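Local coordinates for putative acetyl/propionyl-CoA carboxylase, alpha subunit (Methylibium petroleiphilum, PDB 2O1Q), which is a putative acetylacetone dioxygenase of the cupin superfamily, probably a metal-dependent oxidoreductase, with a zinc ion bound at its metal site, at residues G29-K34 and D50-S55; H60-P65 and F113-L118; G66-T71 and G94-N99. All coordinates share one frame; numbering follows the deposited sequence.

Contact 1 (G29-K34 and D50-S55); sequences GGIRWK and DCPAGS
R32 bends at its third torsion (chi3 -49°) while D50 holds CG opposite its own backbone N (chi1 -179°), and together these turns lay guanidinium and carboxylate side by side on one face of the hairpin. NH2 of R32 makes the salt bridge with OD2 of D50 at 2.9 Å. The oxygen lies at the guanidinium edge, in its plane; the N-H reaches OD2 from above the carboxylate plane, and the two planes are 59° apart. NE of R32 adds a weak bond to the same OD2. A water accepts from NE of R32 and lies within bonding range of O of G30 and OD2 of D50, tying the ion pair to the loop before the strand. In the backbone, R32 and D50 form an antiparallel hydrogen-bonded pair, with N of R32 and O of D50 2.9 Å apart.

I31, buried, sets CG1 3.6 Å from OG of S55 and CG2 4.1 Å from SG of C51. P52 lies against the glycines, its CD 3.3 Å from O of G30 and its CG 3.4 Å from O of G29. G29 and G30 both have positive phi, and a side chain on either would be jammed against the preceding carbonyl. P52 to S55 is a type II turn whose acceptor, O of P52, is gripped twice, by N of S55 and by its OG at 2.6 Å. A second water bridges O of G29 and O of A53.

The contact closes the open end of the hairpin of strands 32-39 and 44-51. W19 packs on R32 and D50, strand 110-118 flanks C51 through S111, F107 packs on C51 and S55, and W33 turns away toward helix 136-144.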
# COMPACT_ATOMS: atom_id res chain seq x y z
N GLY A 29 -7.08 22.66 22.20
CA GLY A 29 -7.21 23.95 21.60
C GLY A 29 -8.33 24.07 20.66
O GLY A 29 -8.43 25.09 19.98
N GLY A 30 -9.19 23.06 20.58
CA GLY A 30 -10.41 23.21 19.82
C GLY A 30 -10.41 22.73 18.38
O GLY A 30 -11.18 23.23 17.53
N ILE A 31 -9.61 21.73 18.09
CA ILE A 31 -9.50 21.17 16.76
C ILE A 31 -10.83 20.46 16.42
O ILE A 31 -11.43 19.78 17.28
CB ILE A 31 -8.30 20.18 16.67
CG1 ILE A 31 -6.95 20.92 16.92
CG2 ILE A 31 -8.35 19.42 15.34
CD1 ILE A 31 -5.64 20.10 16.69
N ARG A 32 -11.25 20.63 15.17
CA ARG A 32 -12.43 19.99 14.60
C ARG A 32 -11.98 19.25 13.36
O ARG A 32 -10.88 19.51 12.79
CB ARG A 32 -13.53 20.99 14.28
CG ARG A 32 -14.12 21.61 15.53
CD ARG A 32 -15.24 22.57 15.22
NE ARG A 32 -14.89 23.54 14.18
CZ ARG A 32 -15.75 24.26 13.47
NH1 ARG A 32 -17.04 24.13 13.61
NH2 ARG A 32 -15.33 25.06 12.52
N TRP A 33 -12.81 18.32 12.91
CA TRP A 33 -12.44 17.44 11.80
C TRP A 33 -13.66 17.01 11.01
O TRP A 33 -14.76 17.08 11.54
CB TRP A 33 -11.60 16.27 12.30
CG TRP A 33 -12.31 15.15 12.97
CD1 TRP A 33 -13.25 15.23 13.91
CD2 TRP A 33 -12.07 13.76 12.75
NE1 TRP A 33 -13.61 13.99 14.34
CE2 TRP A 33 -12.93 13.06 13.60
CE3 TRP A 33 -11.23 13.04 11.90
CZ2 TRP A 33 -12.96 11.66 13.65
CZ3 TRP A 33 -11.26 11.66 11.95
CH2 TRP A 33 -12.14 11.00 12.80
N LYS A 34 -13.40 16.47 9.80
CA LYS A 34 -14.38 15.70 8.98
C LYS A 34 -13.57 14.52 8.53
O LYS A 34 -12.54 14.69 7.87
CB LYS A 34 -14.87 16.51 7.80
CG LYS A 34 -15.55 17.80 8.23
CD LYS A 34 -16.04 18.60 7.03
CE LYS A 34 -16.59 19.92 7.47
NZ LYS A 34 -17.24 20.68 6.35
N ASP A 50 -9.69 21.42 11.01
CA ASP A 50 -9.87 22.86 11.22
C ASP A 50 -9.27 23.12 12.59
O ASP A 50 -9.79 22.65 13.60
CB ASP A 50 -11.35 23.22 11.20
CG ASP A 50 -11.58 24.69 11.40
OD1 ASP A 50 -10.90 25.48 10.72
OD2 ASP A 50 -12.43 25.05 12.21
N CYS A 51 -8.20 23.89 12.64
CA CYS A 51 -7.38 23.97 13.81
C CYS A 51 -7.20 25.39 14.23
O CYS A 51 -6.54 26.16 13.54
CB CYS A 51 -6.03 23.37 13.53
SG CYS A 51 -5.95 21.71 12.86
N PRO A 52 -7.78 25.76 15.37
CA PRO A 52 -7.65 27.11 15.87
C PRO A 52 -6.21 27.46 16.15
O PRO A 52 -5.44 26.59 16.42
CB PRO A 52 -8.44 27.08 17.17
CG PRO A 52 -9.41 26.01 16.91
CD PRO A 52 -8.69 25.00 16.22
N ALA A 53 -5.90 28.74 16.07
CA ALA A 53 -4.59 29.21 16.52
C ALA A 53 -4.35 28.76 17.95
O ALA A 53 -5.27 28.85 18.79
CB ALA A 53 -4.57 30.71 16.45
N GLY A 54 -3.16 28.25 18.24
CA GLY A 54 -2.86 27.75 19.58
C GLY A 54 -3.12 26.26 19.80
O GLY A 54 -2.82 25.72 20.86
N SER A 55 -3.75 25.64 18.82
CA SER A 55 -4.07 24.23 18.94
C SER A 55 -2.92 23.25 18.60
O SER A 55 -1.91 23.62 18.02
CB SER A 55 -5.35 23.87 18.16
OG SER A 55 -5.14 24.00 16.78
O HOH W 1 -6.34 26.96 20.58
O HOH W 2 -11.95 24.15 15.00

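Contact 2 (H60-P65 and F113-L118); sequences HVHVGP and FYMSFL. With ZN (zinc ion), chain C.
H62 meets the ring of F117 at the edge, CE1 of H62 lying near the plane of F117 and 3.9 Å from its CE2. One face of F117 is overlaid by CG of the selenomethionine M115, 3.5 Å above the plane and offset toward the rim, and W45 stacks on the same ring. M115 sets CG anti to its backbone N (chi1 -169°) and then runs on extended, which carries CE to within 3.5 Å of CE1 of H62, coming from the opposite direction and meeting that ring obliquely. CE1 of H62, next to the metal-bound nitrogen, is thus packed by the selenium-bound methyl of M115 and the ring edge of F117.

NE2 of H62 binds the zinc ion at 2.1 Å and NE2 of H60 binds it at 2.0 Å; H102 is the third histidine of the site. H60 is fixed from behind, its ND1 bonded to O of A58. An acetate ion beside H62 probably comes from the crystallisation liquor.

Farther along, N of L118 donates to O of P65 at 2.9 Å, while the pyrrolidine and the leucine lie alongside each other, with CD of P65 3.9 Å from CD2 of L118. With P65 replaced by an alanine, CG and CD of the ring are gone, and CB and CD2 of L118 would probably lose part of their apolar cover and the loop 63-65 some of its restraint. G64 itself brings CA to 3.2 Å from O of L118, where a side chain would clash, and a water accepts from N of G64 next to that carbonyl.

The contact joins the metal-bearing strand 55-62 of the cupin fold, and the loop after it, to strand 110-118, flanked by strands 44-51 and 66-71. L121 packs on both histidines, and M42 of the second and third subunits reaches L118.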
# COMPACT_ATOMS: atom_id res chain seq x y z
N HIS A 60 2.62 11.55 18.99
CA HIS A 60 2.28 10.38 18.24
C HIS A 60 3.33 10.03 17.22
O HIS A 60 4.22 10.86 16.88
CB HIS A 60 0.90 10.52 17.58
CG HIS A 60 0.84 11.56 16.52
ND1 HIS A 60 0.52 12.87 16.79
CD2 HIS A 60 1.05 11.48 15.19
CE1 HIS A 60 0.53 13.55 15.65
NE2 HIS A 60 0.87 12.73 14.68
N VAL A 61 3.26 8.79 16.76
CA VAL A 61 4.15 8.21 15.73
C VAL A 61 3.30 7.66 14.58
O VAL A 61 2.27 7.02 14.82
CB VAL A 61 5.05 7.16 16.30
CG1 VAL A 61 6.08 6.69 15.25
CG2 VAL A 61 5.78 7.73 17.52
N HIS A 62 3.70 8.01 13.38
CA HIS A 62 3.10 7.45 12.17
C HIS A 62 3.71 6.09 11.86
O HIS A 62 4.90 5.97 11.65
CB HIS A 62 3.30 8.36 10.97
CG HIS A 62 2.56 9.65 11.10
ND1 HIS A 62 1.46 9.93 10.35
CD2 HIS A 62 2.70 10.69 11.98
CE1 HIS A 62 1.00 11.13 10.68
NE2 HIS A 62 1.67 11.56 11.73
N VAL A 63 2.87 5.07 11.81
CA VAL A 63 3.36 3.70 11.51
C VAL A 63 3.48 3.50 10.00
O VAL A 63 4.14 2.58 9.58
CB VAL A 63 2.52 2.55 12.16
CG1 VAL A 63 2.31 2.80 13.65
CG2 VAL A 63 1.26 2.27 11.40
N GLY A 64 2.82 4.35 9.19
CA GLY A 64 2.96 4.34 7.76
C GLY A 64 3.02 5.76 7.29
O GLY A 64 2.84 6.73 8.04
N PRO A 65 3.25 5.89 6.00
CA PRO A 65 3.32 7.19 5.43
C PRO A 65 2.00 7.97 5.48
O PRO A 65 0.92 7.42 5.28
CB PRO A 65 3.81 6.88 4.00
CG PRO A 65 3.28 5.63 3.68
CD PRO A 65 3.40 4.83 4.98
N PHE A 113 -6.07 21.74 7.18
CA PHE A 113 -5.26 20.76 6.44
C PHE A 113 -5.98 19.48 6.23
O PHE A 113 -6.78 19.02 7.09
CB PHE A 113 -3.86 20.51 7.03
CG PHE A 113 -3.86 19.67 8.26
CD1 PHE A 113 -4.22 20.20 9.50
CD2 PHE A 113 -3.55 18.30 8.18
CE1 PHE A 113 -4.24 19.37 10.63
CE2 PHE A 113 -3.55 17.52 9.30
CZ PHE A 113 -3.88 18.08 10.53
N TYR A 114 -5.72 18.94 5.05
CA TYR A 114 -6.20 17.66 4.55
C TYR A 114 -5.05 16.69 4.66
O TYR A 114 -3.91 17.04 4.32
CB TYR A 114 -6.63 17.89 3.07
CG TYR A 114 -6.96 16.64 2.28
CD1 TYR A 114 -5.98 15.94 1.65
CD2 TYR A 114 -8.26 16.22 2.08
CE1 TYR A 114 -6.27 14.88 0.85
CE2 TYR A 114 -8.55 15.14 1.27
CZ TYR A 114 -7.57 14.45 0.69
OH TYR A 114 -7.79 13.40 -0.15
N MSE A 115 -5.31 15.50 5.20
CA MSE A 115 -4.30 14.49 5.35
C MSE A 115 -4.81 13.12 5.11
O MSE A 115 -5.92 12.74 5.53
CB MSE A 115 -3.63 14.59 6.72
CG MSE A 115 -2.42 13.75 6.86
SE MSE A 115 -1.28 14.41 8.32
CE MSE A 115 0.10 13.05 7.94
N SER A 116 -3.96 12.33 4.46
CA SER A 116 -4.19 10.94 4.24
C SER A 116 -3.12 10.21 5.06
O SER A 116 -2.00 10.69 5.24
CB SER A 116 -4.11 10.63 2.76
OG SER A 116 -4.82 9.44 2.45
N PHE A 117 -3.54 9.08 5.61
CA PHE A 117 -2.74 8.22 6.48
C PHE A 117 -2.78 6.79 6.04
O PHE A 117 -3.86 6.25 5.83
CB PHE A 117 -3.29 8.24 7.90
CG PHE A 117 -3.51 9.63 8.48
CD1 PHE A 117 -4.74 10.27 8.31
CD2 PHE A 117 -2.54 10.24 9.26
CE1 PHE A 117 -4.96 11.54 8.83
CE2 PHE A 117 -2.73 11.56 9.79
CZ PHE A 117 -3.96 12.16 9.64
N LEU A 118 -1.62 6.17 5.92
CA LEU A 118 -1.56 4.74 5.69
C LEU A 118 -1.26 4.15 7.05
O LEU A 118 -0.19 4.34 7.65
CB LEU A 118 -0.51 4.33 4.65
CG LEU A 118 -0.31 2.81 4.44
CD1 LEU A 118 -1.61 2.10 4.17
CD2 LEU A 118 0.66 2.58 3.35
ZN ZN C . 1.39 13.29 12.85
O HOH W 3 0.27 5.73 9.84

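Contact 3 (G66-T71 and G94-N99); sequences GEYFLT and GYESAN
G66 with E96 and Y68 with G94 are antiparallel hydrogen-bonded pairs enclosing the non-hydrogen-bonded pair of E67 and Y95, in strands whose directions differ by 158°. The bond from N of E96 to O of G66 measures 2.8 Å, and that from N of Y68 to O of G94 3.0 Å.

Y68 folds its ring back over the neighbouring strand, CG wedged between backbone N and carbonyl carbon (chi1 69°). One face comes down on G94: CA of G94 is 3.6 Å from the centre of the Y68 ring in a CH-pi contact, with N of G94 above the middle of the same face. The bare backbone makes this possible, for a CB on G94 would strike CE2 of Y68. E96 sits beside the same ring, its CG at the edge, 4.1 Å from CE2 of Y68. The bent chain of E96 brings its carboxylate to R78, a salt bridge through OE2, and its OE1 to NE2 of H102.

On the other face of the sheet E67 crosses Y95, CG of E67 touching the ring edge 3.8 Å from CD1 of Y95. OE1 of E67 is bonded to OH of Y93 and to OG1 of T46 of the second subunit, whose H37 stacks on Y95; G94 and Y95 also pair with a strand of that subunit, continuing the sheet across the interface.

The two strands form one edge of an antiparallel sheet of the cupin fold, strand 92-96 being outermost within this chain, and here E96 serves as a second-shell residue, probably orienting the zinc ligand H102.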
# COMPACT_ATOMS: atom_id res chain seq x y z
N GLY A 66 2.15 9.27 5.65
CA GLY A 66 1.04 10.19 5.59
C GLY A 66 1.42 11.37 4.75
O GLY A 66 2.59 11.71 4.66
N GLU A 67 0.43 12.00 4.12
CA GLU A 67 0.67 13.15 3.24
C GLU A 67 -0.38 14.21 3.52
O GLU A 67 -1.59 13.88 3.62
CB GLU A 67 0.54 12.72 1.79
CG GLU A 67 1.53 11.74 1.39
CD GLU A 67 1.45 11.41 -0.10
OE1 GLU A 67 1.56 12.32 -0.95
OE2 GLU A 67 1.43 10.20 -0.42
N TYR A 68 0.02 15.46 3.66
CA TYR A 68 -0.88 16.52 3.93
C TYR A 68 -0.79 17.66 2.94
O TYR A 68 0.26 17.86 2.33
CB TYR A 68 -0.72 17.07 5.35
CG TYR A 68 0.57 17.81 5.62
CD1 TYR A 68 0.71 19.13 5.20
CD2 TYR A 68 1.62 17.21 6.30
CE1 TYR A 68 1.91 19.80 5.42
CE2 TYR A 68 2.80 17.92 6.55
CZ TYR A 68 2.91 19.23 6.10
OH TYR A 68 4.12 19.89 6.29
N PHE A 69 -1.91 18.36 2.82
CA PHE A 69 -2.08 19.59 2.09
C PHE A 69 -2.67 20.61 3.07
O PHE A 69 -3.85 20.53 3.47
CB PHE A 69 -2.97 19.36 0.90
CG PHE A 69 -3.23 20.57 0.02
CD1 PHE A 69 -2.53 21.77 0.09
CD2 PHE A 69 -4.25 20.48 -0.91
CE1 PHE A 69 -2.86 22.83 -0.76
CE2 PHE A 69 -4.55 21.50 -1.75
CZ PHE A 69 -3.87 22.67 -1.69
N LEU A 70 -1.82 21.49 3.55
CA LEU A 70 -2.21 22.63 4.41
C LEU A 70 -2.77 23.69 3.52
O LEU A 70 -2.02 24.31 2.73
CB LEU A 70 -1.05 23.16 5.18
CG LEU A 70 -1.16 24.32 6.16
CD1 LEU A 70 -1.93 23.76 7.36
CD2 LEU A 70 0.22 24.90 6.51
N THR A 71 -4.09 23.90 3.58
CA THR A 71 -4.75 24.82 2.66
C THR A 71 -4.84 26.21 3.25
O THR A 71 -5.03 27.19 2.51
CB THR A 71 -6.13 24.34 2.32
OG1 THR A 71 -6.83 24.16 3.54
CG2 THR A 71 -6.10 23.01 1.59
N GLY A 94 3.25 18.21 2.65
CA GLY A 94 4.22 17.46 3.40
C GLY A 94 4.08 15.98 3.24
O GLY A 94 2.94 15.49 3.15
N TYR A 95 5.20 15.29 3.26
CA TYR A 95 5.24 13.83 3.28
C TYR A 95 5.84 13.47 4.61
O TYR A 95 7.01 13.84 4.86
CB TYR A 95 6.15 13.33 2.17
CG TYR A 95 6.26 11.82 2.09
CD1 TYR A 95 5.21 11.03 1.63
CD2 TYR A 95 7.40 11.18 2.54
CE1 TYR A 95 5.30 9.65 1.60
CE2 TYR A 95 7.53 9.82 2.46
CZ TYR A 95 6.45 9.05 2.03
OH TYR A 95 6.59 7.67 1.91
N GLU A 96 5.04 12.82 5.46
CA GLU A 96 5.48 12.38 6.78
C GLU A 96 5.66 10.88 6.69
O GLU A 96 4.71 10.15 6.57
CB GLU A 96 4.49 12.87 7.85
CG GLU A 96 4.46 14.50 7.95
CD GLU A 96 5.80 15.21 8.39
OE1 GLU A 96 6.37 14.59 9.35
OE2 GLU A 96 6.40 16.31 7.87
N SER A 97 6.93 10.42 6.65
CA SER A 97 7.27 9.03 6.34
C SER A 97 6.89 8.08 7.47
O SER A 97 6.63 8.49 8.63
CB SER A 97 8.74 8.93 6.05
OG SER A 97 9.52 9.67 6.99
N ALA A 98 6.77 6.83 7.10
CA ALA A 98 6.65 5.80 8.11
C ALA A 98 7.72 6.02 9.21
O ALA A 98 8.92 6.22 8.95
CB ALA A 98 6.85 4.42 7.49
N ASN A 99 7.27 5.90 10.44
CA ASN A 99 8.06 6.08 11.66
C ASN A 99 8.20 7.52 12.10
O ASN A 99 8.87 7.79 13.11
CB ASN A 99 9.45 5.40 11.61
CG ASN A 99 9.34 3.91 11.44
OD1 ASN A 99 8.26 3.33 11.47
ND2 ASN A 99 10.47 3.28 11.27
O HOH W 4 6.23 17.99 6.12

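Contact 1 is partly buried and lies at the open end of the hairpin 32-39/44-51, about 17 Å from contact 2 and 18 Å from contact 3, centre to centre; its chemistry is a salt bridge, waters, a glycine loop and a type II turn. Contacts 2 and 3 are buried, with centres about 6 Å apart, and join where strands 110-118 and 66-71 run side by side. Contact 2 is built on apolar packing around metal-binding histidines, contact 3 on regular strand pairing with aromatic cover and a charged second shell. Contact 3 is nested in the loop closed by contact 2, and both reach the second subunit. Contact 1 meets contact 2 where C51 packs on F113.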